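Local coordinates for N-isopropylammelide isopropylaminohydrolase (Burkholderia multivorans ATCC 17616, PDB 6NBO), which belongs to the amidohydrolase family of metal-dependent enzymes and holds zinc at the mouth of a TIM-barrel domain, at residues 218-223 with 248-253; 254-259 with 283-288; 364-369 with 388-393. All coordinates share one frame; numbering follows the deposited sequence.

Interaction 1 (218-223 with 248-253). With ZN (zinc ion), chain B.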
loop_
_atom_site.group_PDB
_atom_site.type_symbol
_atom_site.label_atom_id
_atom_site.label_comp_id
_atom_site.label_asym_id
_atom_site.label_seq_id
_atom_site.Cartn_x
_atom_site.Cartn_y
_atom_site.Cartn_z
ATOM N N HIS A 218 -4.418 -9.855 7.158
ATOM C CA HIS A 218 -4.208 -10.794 6.059
ATOM C C HIS A 218 -5.261 -11.895 6.131
ATOM O O HIS A 218 -5.339 -12.615 7.128
ATOM C CB HIS A 218 -2.816 -11.435 6.145
ATOM C CG HIS A 218 -1.685 -10.563 5.691
ATOM N ND1 HIS A 218 -1.314 -9.417 6.358
ATOM C CD2 HIS A 218 -0.806 -10.703 4.665
ATOM C CE1 HIS A 218 -0.269 -8.873 5.752
ATOM N NE2 HIS A 218 0.059 -9.637 4.723
ATOM N N LEU A 219 -6.045 -12.075 5.071
ATOM C CA LEU A 219 -7.033 -13.149 5.042
ATOM C C LEU A 219 -6.771 -13.979 3.792
ATOM O O LEU A 219 -7.257 -13.640 2.708
ATOM C CB LEU A 219 -8.468 -12.605 5.075
ATOM C CG LEU A 219 -9.502 -13.720 5.291
ATOM C CD1 LEU A 219 -9.252 -14.447 6.621
ATOM C CD2 LEU A 219 -10.927 -13.198 5.230
ATOM N N HIS A 220 -5.994 -15.054 3.950
ATOM C CA HIS A 220 -5.735 -15.985 2.857
ATOM C C HIS A 220 -6.749 -17.113 2.791
ATOM O O HIS A 220 -6.735 -17.872 1.815
ATOM C CB HIS A 220 -4.364 -16.654 2.991
ATOM C CG HIS A 220 -3.243 -15.719 3.293
ATOM N ND1 HIS A 220 -2.792 -15.492 4.575
ATOM C CD2 HIS A 220 -2.461 -14.975 2.477
ATOM C CE1 HIS A 220 -1.784 -14.639 4.537
ATOM N NE2 HIS A 220 -1.567 -14.308 3.277
ATOM N N GLU A 221 -7.582 -17.267 3.816
ATOM C CA GLU A 221 -8.420 -18.452 3.922
ATOM C C GLU A 221 -9.360 -18.541 2.732
ATOM O O GLU A 221 -9.954 -17.549 2.306
ATOM C CB GLU A 221 -9.202 -18.427 5.229
ATOM C CG GLU A 221 -8.306 -18.463 6.460
ATOM C CD GLU A 221 -9.088 -18.305 7.745
ATOM O OE1 GLU A 221 -10.303 -18.007 7.676
ATOM O OE2 GLU A 221 -8.503 -18.508 8.820
ATOM N N ARG A 222 -9.481 -19.742 2.188
ATOM C CA ARG A 222 -10.246 -19.958 0.977
ATOM C C ARG A 222 -11.679 -20.345 1.305
ATOM O O ARG A 222 -11.961 -20.907 2.368
ATOM C CB ARG A 222 -9.578 -21.045 0.141
ATOM C CG ARG A 222 -8.142 -20.708 -0.219
ATOM C CD ARG A 222 -8.113 -19.647 -1.313
ATOM N NE ARG A 222 -8.964 -20.063 -2.422
ATOM C CZ ARG A 222 -8.575 -20.896 -3.380
ATOM N NH1 ARG A 222 -7.338 -21.380 -3.375
ATOM N NH2 ARG A 222 -9.417 -21.242 -4.343
ATOM N N GLY A 223 -12.588 -20.019 0.383
ATOM C CA GLY A 223 -13.926 -20.605 0.396
ATOM C C GLY A 223 -14.727 -20.262 1.638
ATOM O O GLY A 223 -14.693 -19.136 2.140
ATOM N N ILE A 248 -9.042 -5.411 4.918
ATOM C CA ILE A 248 -8.839 -6.837 4.671
ATOM C C ILE A 248 -7.846 -6.977 3.533
ATOM O O ILE A 248 -8.116 -6.528 2.413
ATOM C CB ILE A 248 -10.147 -7.556 4.303
ATOM C CG1 ILE A 248 -11.265 -7.164 5.269
ATOM C CG2 ILE A 248 -9.899 -9.079 4.290
ATOM C CD1 ILE A 248 -11.027 -7.623 6.689
ATOM N N SER A 249 -6.708 -7.620 3.797
ATOM C CA SER A 249 -5.721 -7.842 2.746
ATOM C C SER A 249 -5.905 -9.221 2.124
ATOM O O SER A 249 -6.141 -10.205 2.833
ATOM C CB SER A 249 -4.301 -7.704 3.295
ATOM O OG SER A 249 -3.966 -6.333 3.512
ATOM N N HIS A 250 -5.764 -9.272 0.792
ATOM C CA HIS A 250 -5.818 -10.461 -0.058
ATOM C C HIS A 250 -7.265 -10.890 -0.290
ATOM O O HIS A 250 -7.790 -10.713 -1.394
ATOM C CB HIS A 250 -4.958 -11.582 0.528
ATOM C CG HIS A 250 -3.532 -11.173 0.744
ATOM N ND1 HIS A 250 -2.817 -10.459 -0.196
ATOM C CD2 HIS A 250 -2.705 -11.333 1.804
ATOM C CE1 HIS A 250 -1.603 -10.217 0.267
ATOM N NE2 HIS A 250 -1.505 -10.741 1.476
ATOM N N ALA A 251 -7.925 -11.427 0.736
ATOM C CA ALA A 251 -9.359 -11.710 0.671
ATOM C C ALA A 251 -9.700 -12.640 -0.490
ATOM O O ALA A 251 -10.716 -12.461 -1.166
ATOM C CB ALA A 251 -10.168 -10.416 0.580
ATOM N N PHE A 252 -8.842 -13.648 -0.712
ATOM C CA PHE A 252 -9.030 -14.591 -1.811
ATOM C C PHE A 252 -10.414 -15.235 -1.796
ATOM O O PHE A 252 -10.945 -15.577 -2.860
ATOM C CB PHE A 252 -7.970 -15.696 -1.760
ATOM C CG PHE A 252 -6.559 -15.194 -1.749
ATOM C CD1 PHE A 252 -6.189 -14.088 -2.497
ATOM C CD2 PHE A 252 -5.597 -15.838 -0.993
ATOM C CE1 PHE A 252 -4.878 -13.631 -2.485
ATOM C CE2 PHE A 252 -4.290 -15.392 -0.975
ATOM C CZ PHE A 252 -3.926 -14.289 -1.723
ATOM N N CYS A 253 -11.006 -15.431 -0.615
ATOM C CA CYS A 253 -12.290 -16.130 -0.574
ATOM C C CYS A 253 -13.374 -15.388 -1.342
ATOM O O CYS A 253 -14.346 -16.015 -1.778
ATOM C CB CYS A 253 -12.740 -16.353 0.874
ATOM S SG CYS A 253 -13.115 -14.842 1.809
HETATM ZN ZN ZN B . 1.198 -9.399 2.772
HETATM O O HOH W 1 -9.741 -14.976 1.999
#
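His218 and Ser249 pair as neighbours in parallel strands, and Leu219 N donates an almost straight hydrogen bond to Ser249 O (2.9 Å, 169°), while Ala251 N reaches Leu219 O only through a weak, bent bond where the strands part. Beyond this point a water takes over: it donates to Leu219 O and Glu221 O and accepts from Cys253 N, bridging the two loops at the C-terminal strand ends. Three histidine rings, His218, His220 and His250, gather on the metal side. His218 NE2 binds the zinc ion at 2.3 Å, together with His65, His67 and Asp304, and its CD2 meets the edge of the His250 ring near that ring's plane, CD2 to NE2 3.3 Å, with the planes 65° apart. His250, itself a residue of the second zinc site, has its CG anti to the carbonyl carbon (chi1 -56°), which brings the imidazole up against both His218 and His220, the three rings forming a triangular cluster. The His220 ring runs alongside it, nearly parallel but slid so far that the two barely overlap; His220 NE2 lies 3.5 Å from His250 CD2. The Phe252 ring follows, its CE2 at the edge of the His220 ring and its own edge facing His220 O. Leu219 turns to the other side of the strand, where its CB rests on Ile248 CG2 at 3.9 Å. His218 and His250 bring their zinc ligands from the C-terminal ends of adjacent strands, as in other amidohydrolase barrels. The two strands, 215-219 and 246-250, are linked by helix 223-239 in a beta-alpha-beta unit; Leu219 and Ile248 pack against Leu230 of that helix, and strands 184-188 and 275-278 flank the pair.

Interaction 2 (254-259 with 283-288)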
loop_
_atom_site.group_PDB
_atom_site.type_symbol
_atom_site.label_atom_id
_atom_site.label_comp_id
_atom_site.label_asym_id
_atom_site.label_seq_id
_atom_site.Cartn_x
_atom_site.Cartn_y
_atom_site.Cartn_z
ATOM N N LEU A 254 -13.219 -14.076 -1.535
ATOM C CA LEU A 254 -14.186 -13.310 -2.310
ATOM C C LEU A 254 -14.183 -13.712 -3.779
ATOM O O LEU A 254 -15.145 -13.411 -4.492
ATOM C CB LEU A 254 -13.905 -11.807 -2.162
ATOM C CG LEU A 254 -14.104 -11.192 -0.766
ATOM C CD1 LEU A 254 -13.627 -9.728 -0.706
ATOM C CD2 LEU A 254 -15.565 -11.284 -0.339
ATOM N N GLY A 255 -13.133 -14.382 -4.249
ATOM C CA GLY A 255 -13.159 -14.995 -5.561
ATOM C C GLY A 255 -13.679 -16.414 -5.591
ATOM O O GLY A 255 -13.970 -16.930 -6.673
ATOM N N ASP A 256 -13.820 -17.059 -4.426
ATOM C CA ASP A 256 -14.360 -18.419 -4.346
ATOM C C ASP A 256 -15.877 -18.460 -4.219
ATOM O O ASP A 256 -16.509 -19.423 -4.676
ATOM C CB ASP A 256 -13.781 -19.163 -3.137
ATOM C CG ASP A 256 -12.290 -19.375 -3.231
ATOM O OD1 ASP A 256 -11.794 -19.741 -4.313
ATOM O OD2 ASP A 256 -11.608 -19.190 -2.209
ATOM N N LEU A 257 -16.474 -17.452 -3.597
ATOM C CA LEU A 257 -17.876 -17.521 -3.210
ATOM C C LEU A 257 -18.805 -17.338 -4.403
ATOM O O LEU A 257 -18.473 -16.665 -5.381
ATOM C CB LEU A 257 -18.179 -16.454 -2.162
ATOM C CG LEU A 257 -17.455 -16.617 -0.829
ATOM C CD1 LEU A 257 -17.770 -15.438 0.068
ATOM C CD2 LEU A 257 -17.861 -17.918 -0.170
ATOM N N ALA A 258 -19.990 -17.950 -4.307
ATOM C CA ALA A 258 -21.076 -17.618 -5.215
ATOM C C ALA A 258 -21.344 -16.121 -5.158
ATOM O O ALA A 258 -21.120 -15.473 -4.131
ATOM C CB ALA A 258 -22.342 -18.401 -4.851
ATOM N N GLU A 259 -21.826 -15.565 -6.273
ATOM C CA GLU A 259 -21.960 -14.113 -6.370
ATOM C C GLU A 259 -22.900 -13.564 -5.307
ATOM O O GLU A 259 -22.684 -12.462 -4.789
ATOM C CB GLU A 259 -22.442 -13.715 -7.768
ATOM C CG GLU A 259 -21.340 -13.728 -8.810
ATOM C CD GLU A 259 -21.754 -13.079 -10.113
ATOM O OE1 GLU A 259 -22.938 -12.695 -10.243
ATOM O OE2 GLU A 259 -20.888 -12.954 -11.003
ATOM N N ALA A 283 -2.091 -16.870 -9.613
ATOM C CA ALA A 283 -2.341 -18.303 -9.478
ATOM C C ALA A 283 -3.334 -18.654 -8.374
ATOM O O ALA A 283 -3.411 -19.820 -7.972
ATOM C CB ALA A 283 -1.023 -19.049 -9.235
ATOM N N VAL A 284 -4.089 -17.685 -7.867
ATOM C CA VAL A 284 -5.165 -17.954 -6.912
ATOM C C VAL A 284 -6.313 -17.008 -7.204
ATOM O O VAL A 284 -6.113 -15.930 -7.782
ATOM C CB VAL A 284 -4.679 -17.779 -5.447
ATOM C CG1 VAL A 284 -3.987 -16.453 -5.273
ATOM C CG2 VAL A 284 -5.807 -17.926 -4.420
ATOM N N PRO A 285 -7.546 -17.433 -6.918
ATOM C CA PRO A 285 -8.683 -16.520 -7.087
ATOM C C PRO A 285 -8.500 -15.230 -6.300
ATOM O O PRO A 285 -7.881 -15.199 -5.232
ATOM C CB PRO A 285 -9.883 -17.334 -6.570
ATOM C CG PRO A 285 -9.374 -18.737 -6.341
ATOM C CD PRO A 285 -7.993 -18.836 -6.901
ATOM N N VAL A 286 -9.031 -14.146 -6.854
ATOM C CA VAL A 286 -8.889 -12.827 -6.242
ATOM C C VAL A 286 -10.262 -12.171 -6.190
ATOM O O VAL A 286 -11.174 -12.539 -6.945
ATOM C CB VAL A 286 -7.890 -11.942 -7.024
ATOM C CG1 VAL A 286 -6.488 -12.534 -6.955
ATOM C CG2 VAL A 286 -8.341 -11.800 -8.466
ATOM N N PRO A 287 -10.446 -11.192 -5.310
ATOM C CA PRO A 287 -11.648 -10.357 -5.415
ATOM C C PRO A 287 -11.664 -9.633 -6.755
ATOM O O PRO A 287 -10.647 -9.096 -7.209
ATOM C CB PRO A 287 -11.523 -9.386 -4.233
ATOM C CG PRO A 287 -10.091 -9.449 -3.817
ATOM C CD PRO A 287 -9.603 -10.819 -4.164
ATOM N N SER A 288 -12.814 -9.668 -7.412
ATOM C CA SER A 288 -13.000 -8.895 -8.632
ATOM C C SER A 288 -12.965 -7.411 -8.293
ATOM O O SER A 288 -13.746 -6.936 -7.460
ATOM C CB SER A 288 -14.323 -9.275 -9.291
ATOM O OG SER A 288 -14.708 -8.312 -10.254
HETATM O O HOH W 2 -15.003 -11.743 -6.857
#
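Leu254 lays its CB against Pro287 CB at 4.0 Å, with CD1 close to the same carbon, where the short helix 253-256 meets the loop that follows strand 275-278 in the TIM-barrel fold. The side chains cross at an angle, and Leu254 continues inward to Leu230 and Leu266 of helices 223-239 and 259-272. Its carbonyl faces the loop: one water donates to Leu254 O and accepts from Ser288 N, at 2.9 and 3.1 Å, so the loop is tied to the helix through solvent, with no direct hydrogen bond between the segments. At Gly255 the backbones come nearest, CA to Val286 CA 4.8 Å. Gly255 CA sits 3.4 Å from Val286 O, and its carbonyl carbon packs on Pro285 CB. Asp256 follows with its CG anti to the carbonyl carbon (chi1 -64°), a torsion that carries the carboxylate over to the proline ring. OD2 is engaged by Arg222 in a salt bridge and by Gly223 N, which helps to fix the rotation of the group. The other oxygen, Asp256 OD1, touches the proline at Pro285 CG, 3.3 Å away.

Interaction 3 (364-369 with 388-393). With EDO (1,2-ethanediol), chain L.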
loop_
_atom_site.group_PDB
_atom_site.type_symbol
_atom_site.label_atom_id
_atom_site.label_comp_id
_atom_site.label_asym_id
_atom_site.label_seq_id
_atom_site.Cartn_x
_atom_site.Cartn_y
_atom_site.Cartn_z
ATOM N N ARG A 364 -1.156 17.774 -0.539
ATOM C CA ARG A 364 0.294 17.649 -0.449
ATOM C C ARG A 364 0.884 17.612 -1.851
ATOM O O ARG A 364 0.385 16.909 -2.731
ATOM C CB ARG A 364 0.690 16.384 0.320
ATOM C CG ARG A 364 2.202 16.274 0.574
ATOM C CD ARG A 364 2.572 14.965 1.290
ATOM N NE ARG A 364 1.890 14.861 2.579
ATOM C CZ ARG A 364 1.694 13.718 3.240
ATOM N NH1 ARG A 364 2.148 12.568 2.747
ATOM N NH2 ARG A 364 1.038 13.729 4.392
ATOM N N ALA A 365 1.953 18.381 -2.057
ATOM C CA ALA A 365 2.528 18.560 -3.388
ATOM C C ALA A 365 3.418 17.365 -3.750
ATOM O O ALA A 365 4.648 17.450 -3.803
ATOM C CB ALA A 365 3.298 19.871 -3.449
ATOM N N ASP A 366 2.759 16.232 -4.006
ATOM C CA ASP A 366 3.388 15.044 -4.583
ATOM C C ASP A 366 2.983 14.973 -6.049
ATOM O O ASP A 366 1.796 14.830 -6.359
ATOM C CB ASP A 366 2.963 13.763 -3.857
ATOM C CG ASP A 366 3.388 13.731 -2.382
ATOM O OD1 ASP A 366 4.100 14.653 -1.925
ATOM O OD2 ASP A 366 3.006 12.770 -1.676
ATOM N N VAL A 367 3.954 15.087 -6.948
ATOM C CA VAL A 367 3.672 15.173 -8.375
ATOM C C VAL A 367 4.674 14.299 -9.115
ATOM O O VAL A 367 5.881 14.373 -8.864
ATOM C CB VAL A 367 3.729 16.619 -8.910
ATOM C CG1 VAL A 367 3.336 16.647 -10.377
ATOM C CG2 VAL A 367 2.813 17.545 -8.106
ATOM N N VAL A 368 4.168 13.478 -10.031
ATOM C CA VAL A 368 4.972 12.539 -10.806
ATOM C C VAL A 368 4.681 12.812 -12.272
ATOM O O VAL A 368 3.523 12.730 -12.697
ATOM C CB VAL A 368 4.641 11.083 -10.429
ATOM C CG1 VAL A 368 5.469 10.075 -11.254
ATOM C CG2 VAL A 368 4.852 10.874 -8.938
ATOM N N LEU A 369 5.713 13.171 -13.043
ATOM C CA LEU A 369 5.544 13.447 -14.465
ATOM C C LEU A 369 5.989 12.238 -15.273
ATOM O O LEU A 369 7.061 11.683 -15.008
ATOM C CB LEU A 369 6.352 14.673 -14.903
ATOM C CG LEU A 369 6.058 15.989 -14.183
ATOM C CD1 LEU A 369 6.769 17.131 -14.912
ATOM C CD2 LEU A 369 4.554 16.226 -14.092
ATOM N N VAL A 388 9.931 13.502 -10.061
ATOM C CA VAL A 388 9.167 13.193 -8.858
ATOM C C VAL A 388 9.341 14.368 -7.914
ATOM O O VAL A 388 10.473 14.768 -7.607
ATOM C CB VAL A 388 9.597 11.871 -8.193
ATOM C CG1 VAL A 388 8.715 11.585 -6.977
ATOM C CG2 VAL A 388 9.504 10.705 -9.190
ATOM N N VAL A 389 8.218 14.942 -7.492
ATOM C CA VAL A 389 8.172 15.971 -6.464
ATOM C C VAL A 389 7.479 15.364 -5.260
ATOM O O VAL A 389 6.426 14.731 -5.400
ATOM C CB VAL A 389 7.419 17.220 -6.948
ATOM C CG1 VAL A 389 7.362 18.262 -5.838
ATOM C CG2 VAL A 389 8.076 17.769 -8.203
ATOM N N SER A 390 8.064 15.540 -4.086
ATOM C CA SER A 390 7.465 14.992 -2.881
ATOM C C SER A 390 7.451 16.072 -1.819
ATOM O O SER A 390 8.497 16.655 -1.517
ATOM C CB SER A 390 8.234 13.763 -2.397
ATOM O OG SER A 390 7.641 13.248 -1.223
ATOM N N SER A 391 6.264 16.337 -1.268
ATOM C CA SER A 391 6.074 17.418 -0.304
ATOM C C SER A 391 6.670 18.721 -0.824
ATOM O O SER A 391 7.304 19.481 -0.083
ATOM C CB SER A 391 6.658 17.061 1.061
ATOM O OG SER A 391 5.832 16.110 1.709
ATOM N N GLY A 392 6.473 18.974 -2.117
ATOM C CA GLY A 392 6.905 20.219 -2.723
ATOM C C GLY A 392 8.372 20.297 -3.083
ATOM O O GLY A 392 8.812 21.343 -3.574
ATOM N N LYS A 393 9.144 19.236 -2.868
ATOM C CA LYS A 393 10.569 19.231 -3.158
ATOM C C LYS A 393 10.863 18.250 -4.280
ATOM O O LYS A 393 10.337 17.141 -4.288
ATOM C CB LYS A 393 11.374 18.850 -1.918
ATOM C CG LYS A 393 11.221 19.840 -0.772
ATOM C CD LYS A 393 12.152 19.495 0.362
ATOM C CE LYS A 393 11.966 20.449 1.532
ATOM N NZ LYS A 393 10.636 20.259 2.179
HETATM C C1 EDO L . -0.123 16.596 5.415
HETATM O O1 EDO L . -1.360 15.882 5.535
HETATM C C2 EDO L . 0.039 17.117 3.994
HETATM O O2 EDO L . 1.372 17.607 3.810
#
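With CG anti to the carbonyl carbon (chi1 -63°) and OD1 nearly eclipsing CA (chi2 -5°), Asp366 brings OD1 to Ser391 N, while Arg364 sets CG anti to its own backbone N (chi1 -174°), lays CD 3.5 Å from Ser391 OG and then bends at chi3 toward a bound diol. The Ser391 N-H meets Asp366 OD1 nearly along the C-O axis, at 2.8 Å and almost straight, so the carboxylate grips the first corner of the type I' turn from Ser390 to Lys393, which links strands 387-390 and 393-397 in a beta hairpin. Its other oxygen, OD2, is held by Thr121. Next to this bond Gly392 N donates to Ala365 O at 2.9 Å, tilted from the carbonyl plane, and Ala365 CB rests over Gly392; Ala365 itself is the centre of an inverse gamma turn closed by Asp366 N and Arg364 O. The antiparallel strands then begin. Val367 and Val389 are a hydrogen-bonded pair with reciprocal bonds: Val389 N meets Val367 O in the carbonyl plane at 2.8 Å, and Val367 N donates to Val389 O. Their CB atoms lie 4.2 Å apart on one face, whereas the non-hydrogen-bonded pair Val368 and Val388 puts its side chains on the other, CG2 to CG1 4.4 Å. Arg364 NE donates to O2 of 1,2-ethanediol, probably from the crystallisation liquor, and NH1 forms a salt bridge with Glu153. Strands 367-370 and 387-390 run between strand 56-66, where Ala57 touches Val367, and strand 393-397, where Ile394 touches Val389; Ile14 of strand 11-17 also packs on Val367.

Along the chain the three contacts come in series. Interactions 1 and 2 are neighbours, about 9 Å apart, centre to centre: strand 246-250 of the first leads into helix 253-256 of the second. Besides the Arg222 salt bridge, packing of Arg222 NH2 on Pro285 CG (3.2 Å) and of Pro287 CD on His250 O joins them, so the loop 283-288 borders the segment that carries a zinc-site histidine. Interaction 3 lies on the opposite side of the chain's centre, about 34 Å from interaction 1 and 36 Å from interaction 2, centre to centre. Strand 56-66 carries the zinc ligand His65 near its end and has strand 367-370 antiparallel beside it, so this one strand connects the metal-binding barrel with the strands of interaction 3.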